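Local coordinates for protein purine nucleosidase, (IunH-1) (Sulfolobus solfataricus, PDB 3T8J) that belongs to the nucleosidase clan, built on a largely parallel beta-sheet, and holds a sodium ion in a buried site at strand ends and the start of a helix, at residues D7-A11 with E43-A47; T32-G36 with S122-N126; E12-L16 with M217-Y221. All blocks are in the same frame, centred on the assembly; numbering follows the deposited sequence. Where two conformers were deposited one is given.

Interaction 1: residues D7-A11 with E43-A47; sequences DCDTA and EVKNA. With NA (sodium ion), chain B.
The unusual feature here is a pair of acidic side chains laid close together: the Glu43 carboxylate lies along the backbone of Asp9, with Glu43 OE2 3.2 Å from Asp9 CB. Charged ends are farther apart, Asp9 OD1 standing 4.6 Å from Glu43 OE2, and each oxygen of Asp9 has its own partner. OD1 receives the backbone N-H of Asn37, while Asp9 OD2 binds the sodium ion at 2.3 Å. Thr10 supplies the firmer link to helix 40-53. Its OG1 lies beside the backbone N, opposite the carbonyl carbon (chi1 -37°), and donates to Glu43 O at 2.9 Å. That carbonyl also accepts the helical N-H of Ala47, the two donors arriving from opposite faces of its plane, so the threonine adds a second bond without displacing the helical one. In return Asn46 ND2 donates to Thr10 O over 3.0 Å with an N-H...O angle of 156°. The acceptor lies in the amide plane, whereas the nitrogen stands 40° out of the plane of the Thr10 carbonyl. Further bonds from Asn46 ND2 to Gly82 O and from Gln42 NE2 to Asn46 OD1 fix the rotation of this amide. Between the two cross-links, Thr10 CG2 packs on Asn46 CB at 3.7 Å, the two side chains running alongside one another in opposed senses. A turn leaving a parallel strand, clamped to a neighbouring helix while its aspartate grips a metal, fits the N-terminal DXDXXXDD motif of nucleoside hydrolases, which begins at Asp7.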
loop_
_atom_site.group_PDB
_atom_site.type_symbol
_atom_site.label_atom_id
_atom_site.label_comp_id
_atom_site.label_asym_id
_atom_site.label_seq_id
_atom_site.Cartn_x
_atom_site.Cartn_y
_atom_site.Cartn_z
ATOM N N ASP A 7 21.516 -15.192 -18.052
ATOM C CA ASP A 7 20.991 -13.822 -18.045
ATOM C C ASP A 7 21.764 -13.014 -17.011
ATOM O O ASP A 7 21.749 -13.336 -15.825
ATOM C CB ASP A 7 19.482 -13.856 -17.754
ATOM C CG ASP A 7 18.803 -12.491 -17.933
ATOM O OD1 ASP A 7 18.660 -11.978 -19.075
ATOM O OD2 ASP A 7 18.404 -11.888 -16.896
ATOM N N CYS A 8 22.445 -11.974 -17.506
ATOM C CA CYS A 8 23.508 -11.251 -16.786
ATOM C C CYS A 8 23.300 -9.727 -16.716
ATOM O O CYS A 8 23.116 -9.065 -17.746
ATOM C CB CYS A 8 24.849 -11.471 -17.506
ATOM S SG CYS A 8 25.394 -13.163 -17.551
ATOM N N ASP A 9 23.403 -9.169 -15.497
ATOM C CA ASP A 9 23.657 -7.733 -15.270
ATOM C C ASP A 9 25.153 -7.616 -14.991
ATOM O O ASP A 9 25.592 -7.449 -13.868
ATOM C CB ASP A 9 22.777 -7.101 -14.160
ATOM C CG ASP A 9 22.884 -7.777 -12.776
ATOM O OD1 ASP A 9 22.663 -7.074 -11.759
ATOM O OD2 ASP A 9 23.109 -9.013 -12.660
ATOM N N THR A 10 25.922 -7.800 -16.054
ATOM C CA THR A 10 27.248 -8.429 -15.964
ATOM C C THR A 10 28.255 -7.737 -15.054
ATOM O O THR A 10 28.725 -6.639 -15.364
ATOM C CB THR A 10 27.903 -8.494 -17.358
ATOM O OG1 THR A 10 26.917 -8.760 -18.383
ATOM C CG2 THR A 10 29.012 -9.558 -17.377
ATOM N N ALA A 11 28.591 -8.393 -13.948
ATOM C CA ALA A 11 29.676 -7.990 -13.056
ATOM C C ALA A 11 30.533 -9.255 -12.772
ATOM O O ALA A 11 30.397 -10.294 -13.461
ATOM C CB ALA A 11 29.095 -7.360 -11.769
ATOM N N GLU A 43 27.694 -3.373 -19.194
ATOM C CA GLU A 43 27.337 -4.795 -18.980
ATOM C C GLU A 43 27.387 -5.592 -20.270
ATOM O O GLU A 43 27.850 -6.744 -20.277
ATOM C CB GLU A 43 25.950 -4.905 -18.330
ATOM C CG GLU A 43 25.857 -4.370 -16.931
ATOM C CD GLU A 43 24.462 -4.494 -16.347
ATOM O OE1 GLU A 43 23.500 -4.639 -17.153
ATOM O OE2 GLU A 43 24.332 -4.463 -15.109
ATOM N N VAL A 44 26.905 -5.006 -21.368
ATOM C CA VAL A 44 26.973 -5.651 -22.683
ATOM C C VAL A 44 28.428 -5.878 -23.113
ATOM O O VAL A 44 28.840 -6.958 -23.536
ATOM C CB VAL A 44 26.194 -4.850 -23.750
ATOM C CG1 VAL A 44 26.310 -5.491 -25.125
ATOM C CG2 VAL A 44 24.737 -4.620 -23.361
ATOM N N LYS A 45 29.254 -4.834 -22.974
ATOM C CA LYS A 45 30.655 -4.946 -23.321
ATOM C C LYS A 45 31.415 -5.951 -22.453
ATOM O O LYS A 45 32.266 -6.684 -22.950
ATOM C CB LYS A 45 31.338 -3.563 -23.280
ATOM C CG LYS A 45 30.733 -2.510 -24.244
ATOM C CD LYS A 45 30.732 -2.900 -25.698
ATOM C CE LYS A 45 30.191 -1.772 -26.615
ATOM N NZ LYS A 45 31.118 -0.581 -26.744
ATOM N N ASN A 46 31.050 -6.034 -21.177
ATOM C CA ASN A 46 31.666 -6.999 -20.264
ATOM C C ASN A 46 31.434 -8.432 -20.743
ATOM O O ASN A 46 32.351 -9.258 -20.722
ATOM C CB ASN A 46 31.105 -6.875 -18.838
ATOM C CG ASN A 46 31.652 -5.686 -18.056
ATOM O OD1 ASN A 46 32.605 -4.998 -18.462
ATOM N ND2 ASN A 46 31.067 -5.467 -16.877
ATOM N N ALA A 47 30.217 -8.713 -21.178
ATOM C CA ALA A 47 29.908 -10.066 -21.624
ATOM C C ALA A 47 30.656 -10.457 -22.911
ATOM O O ALA A 47 31.191 -11.555 -23.033
ATOM C CB ALA A 47 28.374 -10.223 -21.801
HETATM NA NA NA B . 23.660 -11.201 -12.326
HETATM O O HOH W 1 25.187 -10.569 -10.649
#

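Interaction 2: residues T32-G36 with S122-N126; sequences TIVEG and SPLTN. With NA (sodium ion), chain B.
The flat amide of Asn126 has Val34 CB over one face, 3.6 Å from Asn126 ND2, while Thr32 CB lies more obliquely on the opposite side of the plane. Within that plane ND2 donates to Ile33 O at 3.0 Å, and the N-H...O angle of 165° makes the bond nearly straight. The carbonyl is met differently: the nitrogen stands 71° out of its plane, well off the lone pairs. Asp7 OD1 also accepts from ND2, and Asn126 OD1 receives Ala64 N, so the amide is held from both ends and its orientation is settled.

A second flat group, the Glu35 carboxylate, crosses Thr125 at about a right angle. Glu35 CG falls between the backbone N and the carbonyl carbon (chi1 83°), and the bend at the next torsion brings OE2 to within 2.7 Å of Thr125 OG1. Glu35 O lies against the Pro123 ring, 3.2 Å from CG; it is buried and has no hydrogen-bond partner in the model. Val34 fills the middle, its CG1 pressed to 3.4 Å from Ser122 CB, tighter than a usual carbon contact, while its CG2 rests 3.8 Å from Thr125 CB. On the far side of that squeeze, Ser122 OG binds the sodium ion at 2.5 Å and is also bonded to Asp7 O.

The chemistry is thus divided. A hydrogen bond from the Asn126 amide and the packing of Val34 hold the two segments together, consistent with their setting the place of the metal-binding Ser122. The Thr125 hydroxyl lies within bonding reach of both Glu35 OE2 and Asp168 OD2, so its proton cannot be assigned to one carboxylate.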
loop_
_atom_site.group_PDB
_atom_site.type_symbol
_atom_site.label_atom_id
_atom_site.label_comp_id
_atom_site.label_asym_id
_atom_site.label_seq_id
_atom_site.Cartn_x
_atom_site.Cartn_y
_atom_site.Cartn_z
ATOM N N THR A 32 22.136 -13.217 -22.298
ATOM C CA THR A 32 21.140 -12.133 -22.374
ATOM C C THR A 32 21.529 -11.089 -21.314
ATOM O O THR A 32 22.059 -11.466 -20.256
ATOM C CB THR A 32 19.689 -12.673 -22.194
ATOM O OG1 THR A 32 19.588 -13.443 -20.993
ATOM C CG2 THR A 32 19.284 -13.529 -23.436
ATOM N N ILE A 33 21.360 -9.798 -21.627
ATOM C CA ILE A 33 21.786 -8.713 -20.727
ATOM C C ILE A 33 20.592 -7.947 -20.200
ATOM O O ILE A 33 19.693 -7.594 -20.969
ATOM C CB ILE A 33 22.736 -7.722 -21.454
ATOM C CG1 ILE A 33 23.865 -8.465 -22.187
ATOM C CG2 ILE A 33 23.339 -6.698 -20.446
ATOM C CD1 ILE A 33 24.824 -9.212 -21.259
ATOM N N VAL A 34 20.624 -7.645 -18.902
ATOM C CA VAL A 34 19.531 -6.954 -18.214
ATOM C C VAL A 34 20.096 -5.832 -17.325
ATOM O O VAL A 34 21.233 -5.945 -16.847
ATOM C CB VAL A 34 18.674 -7.965 -17.402
ATOM C CG1 VAL A 34 19.459 -8.534 -16.210
ATOM C CG2 VAL A 34 17.325 -7.337 -16.933
ATOM N N GLU A 35 19.291 -4.819 -17.057
ATOM C CA GLU A 35 19.679 -3.760 -16.102
ATOM C C GLU A 35 20.002 -4.353 -14.733
ATOM O O GLU A 35 19.402 -5.385 -14.321
ATOM C CB GLU A 35 18.558 -2.691 -15.980
ATOM C CG GLU A 35 17.418 -3.018 -15.020
ATOM C CD GLU A 35 16.381 -4.009 -15.545
ATOM O OE1 GLU A 35 16.321 -4.230 -16.771
ATOM O OE2 GLU A 35 15.593 -4.523 -14.694
ATOM N N GLY A 36 20.892 -3.706 -14.001
ATOM C CA GLY A 36 21.166 -4.082 -12.616
ATOM C C GLY A 36 22.454 -3.466 -12.088
ATOM O O GLY A 36 22.507 -2.280 -11.834
ATOM N N SER A 122 20.273 -12.555 -12.258
ATOM C CA SER A 122 20.117 -11.108 -12.394
ATOM C C SER A 122 18.660 -10.697 -12.206
ATOM O O SER A 122 17.765 -11.574 -12.083
ATOM C CB SER A 122 20.606 -10.707 -13.798
ATOM O OG SER A 122 21.899 -11.281 -14.064
ATOM N N PRO A 123 18.352 -9.396 -12.241
ATOM C CA PRO A 123 16.935 -8.993 -12.263
ATOM C C PRO A 123 16.144 -9.706 -13.389
ATOM O O PRO A 123 16.700 -10.032 -14.428
ATOM C CB PRO A 123 17.005 -7.477 -12.442
ATOM C CG PRO A 123 18.324 -7.101 -11.828
ATOM C CD PRO A 123 19.233 -8.217 -12.251
ATOM N N LEU A 124 14.854 -9.954 -13.168
ATOM C CA LEU A 124 14.097 -10.902 -13.977
ATOM C C LEU A 124 13.322 -10.301 -15.177
ATOM O O LEU A 124 12.473 -10.944 -15.814
ATOM C CB LEU A 124 13.176 -11.702 -13.043
ATOM C CG LEU A 124 13.890 -12.686 -12.098
ATOM C CD1 LEU A 124 12.957 -13.174 -10.954
ATOM C CD2 LEU A 124 14.414 -13.909 -12.821
ATOM N N THR A 125 13.661 -9.068 -15.529
ATOM C CA THR A 125 12.933 -8.319 -16.548
ATOM C C THR A 125 12.852 -9.031 -17.910
ATOM O O THR A 125 11.798 -9.013 -18.536
ATOM C CB THR A 125 13.523 -6.880 -16.681
ATOM O OG1 THR A 125 13.744 -6.351 -15.367
ATOM C CG2 THR A 125 12.550 -5.997 -17.451
ATOM N N ASN A 126 13.956 -9.602 -18.401
ATOM C CA ASN A 126 13.934 -10.244 -19.725
ATOM C C ASN A 126 13.062 -11.490 -19.735
ATOM O O ASN A 126 12.341 -11.728 -20.705
ATOM C CB ASN A 126 15.335 -10.617 -20.208
ATOM C CG ASN A 126 16.168 -9.420 -20.563
ATOM O OD1 ASN A 126 15.643 -8.415 -20.997
ATOM N ND2 ASN A 126 17.490 -9.544 -20.398
HETATM NA NA NA B . 23.660 -11.201 -12.326
HETATM O O HOH W 1 25.187 -10.569 -10.649
#

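Interaction 3: residues E12-L16 with M217-Y221; sequences EDDVL and MYLHY. With NA (sodium ion), chain B.
Glu12 and Met217 bring the two helices nearest, their CA atoms 5.8 Å apart, although the segment axes approach only to 10.8 Å. The helices run roughly antiparallel, with a signed crossing angle of -147°, and segment 217-221 bends at His220 and Tyr221, whose backbone N-H groups miss the usual helical bond. Glu12 reaches across this gap between two tyrosines. Its CG sits over one face of Tyr218 as a CH-pi contact, 3.8 Å from the ring centroid, and the chain then bends to stack the carboxylate on Tyr221, the planes only 11° apart. OE1 lies over that second ring, displaced toward its rim, and is bonded to His79 ND1. The other oxygen, Glu12 OE2, accepts Asp13 N at 2.9 Å and a water at 2.8 Å that has a weak link to Tyr221 OH; these bonds fix the carboxylate's rotation. Asp13 OD1 accepts from Tyr218 OH at 2.6 Å through its anti lone pair, the one away from OD2, with ring and carboxylate planes 84° apart. His236 ND1 is a second partner of OD1, so the short bond is one of two. Leu16 CB packs beside the same hydroxyl, 3.4 Å from Tyr218 OH, and Val15 CG1 meets Met217 SD at 3.9 Å. Asp14, its CA-CB bond turned from helix 209-227, binds the sodium ion through OD1. Asp13 and Asp14 thus divide the last two acidic positions of the nucleoside hydrolase DXDXXXDD motif, one joined to the neighbouring helix and the other to the metal.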
loop_
_atom_site.group_PDB
_atom_site.type_symbol
_atom_site.label_atom_id
_atom_site.label_comp_id
_atom_site.label_asym_id
_atom_site.label_seq_id
_atom_site.Cartn_x
_atom_site.Cartn_y
_atom_site.Cartn_z
ATOM N N GLU A 12 31.419 -9.198 -11.785
ATOM C CA GLU A 12 32.388 -10.274 -11.559
ATOM C C GLU A 12 31.802 -11.695 -11.454
ATOM O O GLU A 12 32.274 -12.613 -12.118
ATOM C CB GLU A 12 33.297 -9.940 -10.360
ATOM C CG GLU A 12 32.655 -10.043 -8.937
ATOM C CD GLU A 12 31.426 -9.167 -8.724
ATOM O OE1 GLU A 12 31.620 -7.928 -8.567
ATOM O OE2 GLU A 12 30.283 -9.711 -8.703
ATOM N N ASP A 13 30.745 -11.851 -10.670
ATOM C CA ASP A 13 30.230 -13.194 -10.409
ATOM C C ASP A 13 29.426 -13.716 -11.603
ATOM O O ASP A 13 29.246 -14.948 -11.733
ATOM C CB ASP A 13 29.398 -13.243 -9.115
ATOM C CG ASP A 13 29.727 -14.451 -8.239
ATOM O OD1 ASP A 13 30.916 -14.834 -8.119
ATOM O OD2 ASP A 13 28.808 -15.011 -7.620
ATOM N N ASP A 14 28.952 -12.827 -12.484
ATOM C CA ASP A 14 28.312 -13.250 -13.754
ATOM C C ASP A 14 29.372 -13.830 -14.689
ATOM O O ASP A 14 29.164 -14.842 -15.335
ATOM C CB ASP A 14 27.607 -12.075 -14.473
ATOM C CG ASP A 14 26.575 -11.371 -13.619
ATOM O OD1 ASP A 14 25.368 -11.704 -13.773
ATOM O OD2 ASP A 14 26.951 -10.484 -12.793
ATOM N N VAL A 15 30.502 -13.116 -14.822
ATOM C CA VAL A 15 31.629 -13.620 -15.613
ATOM C C VAL A 15 32.087 -14.985 -15.107
ATOM O O VAL A 15 32.235 -15.945 -15.899
ATOM C CB VAL A 15 32.814 -12.628 -15.628
ATOM C CG1 VAL A 15 34.058 -13.271 -16.353
ATOM C CG2 VAL A 15 32.373 -11.338 -16.329
ATOM N N LEU A 16 32.268 -15.122 -13.794
ATOM C CA LEU A 16 32.705 -16.416 -13.265
ATOM C C LEU A 16 31.667 -17.534 -13.470
ATOM O O LEU A 16 32.033 -18.673 -13.719
ATOM C CB LEU A 16 33.090 -16.306 -11.792
ATOM C CG LEU A 16 34.064 -17.379 -11.313
ATOM C CD1 LEU A 16 35.485 -17.084 -11.820
ATOM C CD2 LEU A 16 34.068 -17.490 -9.793
ATOM N N MET A 217 39.402 -9.285 -10.605
ATOM C CA MET A 217 37.961 -9.019 -10.709
ATOM C C MET A 217 37.258 -8.884 -9.374
ATOM O O MET A 217 36.219 -8.237 -9.319
ATOM C CB MET A 217 37.247 -10.120 -11.525
ATOM C CG MET A 217 37.583 -10.146 -13.016
ATOM S SD MET A 217 36.442 -11.160 -14.026
ATOM C CE MET A 217 36.593 -12.744 -13.195
ATOM N N TYR A 218 37.813 -9.506 -8.327
ATOM C CA TYR A 218 37.150 -9.618 -7.012
ATOM C C TYR A 218 37.702 -8.689 -5.934
ATOM O O TYR A 218 37.064 -8.506 -4.904
ATOM C CB TYR A 218 37.156 -11.084 -6.497
ATOM C CG TYR A 218 36.091 -11.936 -7.168
ATOM C CD1 TYR A 218 36.333 -12.519 -8.409
ATOM C CD2 TYR A 218 34.830 -12.127 -6.591
ATOM C CE1 TYR A 218 35.369 -13.266 -9.060
ATOM C CE2 TYR A 218 33.861 -12.883 -7.240
ATOM C CZ TYR A 218 34.133 -13.444 -8.479
ATOM O OH TYR A 218 33.191 -14.216 -9.159
ATOM N N LEU A 219 38.850 -8.064 -6.165
ATOM C CA LEU A 219 39.453 -7.244 -5.118
ATOM C C LEU A 219 38.523 -6.146 -4.600
ATOM O O LEU A 219 38.381 -5.984 -3.385
ATOM C CB LEU A 219 40.766 -6.622 -5.583
ATOM C CG LEU A 219 41.527 -5.877 -4.481
ATOM C CD1 LEU A 219 41.661 -6.736 -3.213
ATOM C CD2 LEU A 219 42.872 -5.463 -4.995
ATOM N N HIS A 220 37.925 -5.369 -5.502
ATOM C CA HIS A 220 37.050 -4.247 -5.084
ATOM C C HIS A 220 35.828 -4.772 -4.334
ATOM O O HIS A 220 35.486 -4.254 -3.281
ATOM C CB HIS A 220 36.624 -3.393 -6.306
ATOM C CG HIS A 220 35.698 -2.257 -5.972
ATOM N ND1 HIS A 220 36.061 -0.932 -6.082
ATOM C CD2 HIS A 220 34.408 -2.256 -5.551
ATOM C CE1 HIS A 220 35.049 -0.161 -5.711
ATOM N NE2 HIS A 220 34.030 -0.947 -5.391
ATOM N N TYR A 221 35.185 -5.801 -4.894
ATOM C CA TYR A 221 34.005 -6.426 -4.294
ATOM C C TYR A 221 34.294 -7.002 -2.915
ATOM O O TYR A 221 33.485 -6.865 -1.991
ATOM C CB TYR A 221 33.519 -7.539 -5.218
ATOM C CG TYR A 221 32.215 -8.236 -4.873
ATOM C CD1 TYR A 221 31.051 -7.519 -4.703
ATOM C CD2 TYR A 221 32.142 -9.636 -4.823
ATOM C CE1 TYR A 221 29.831 -8.176 -4.458
ATOM C CE2 TYR A 221 30.926 -10.286 -4.592
ATOM C CZ TYR A 221 29.793 -9.545 -4.404
ATOM O OH TYR A 221 28.576 -10.173 -4.173
HETATM NA NA NA B . 23.660 -11.201 -12.326
HETATM O O HOH W 2 28.152 -10.583 -7.094
HETATM O O HOH W 1 25.187 -10.569 -10.649
#

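Overall arrangement
All three contacts are buried and each brings one side chain to the sodium ion: Asp9 in interaction 1, Asp14 in interaction 3 and Ser122 in interaction 2, with Ile121 completing the protein ligands. Interactions 1 and 2, whose centres are about 9 Å apart, share the sheet through the adjacent strands 3-8 and 27-33, and Asp7 bonds across to Thr32 and Ser122. Their cross-links are largely to backbone carbonyls. Interaction 3 lies about 17 Å from interaction 2, centre to centre, and joins two helices through aromatic rings and carboxylates. It continues interaction 1 along the chain, helix 12-23 following strand 3-8, and Thr10 packs on Val15 where they meet.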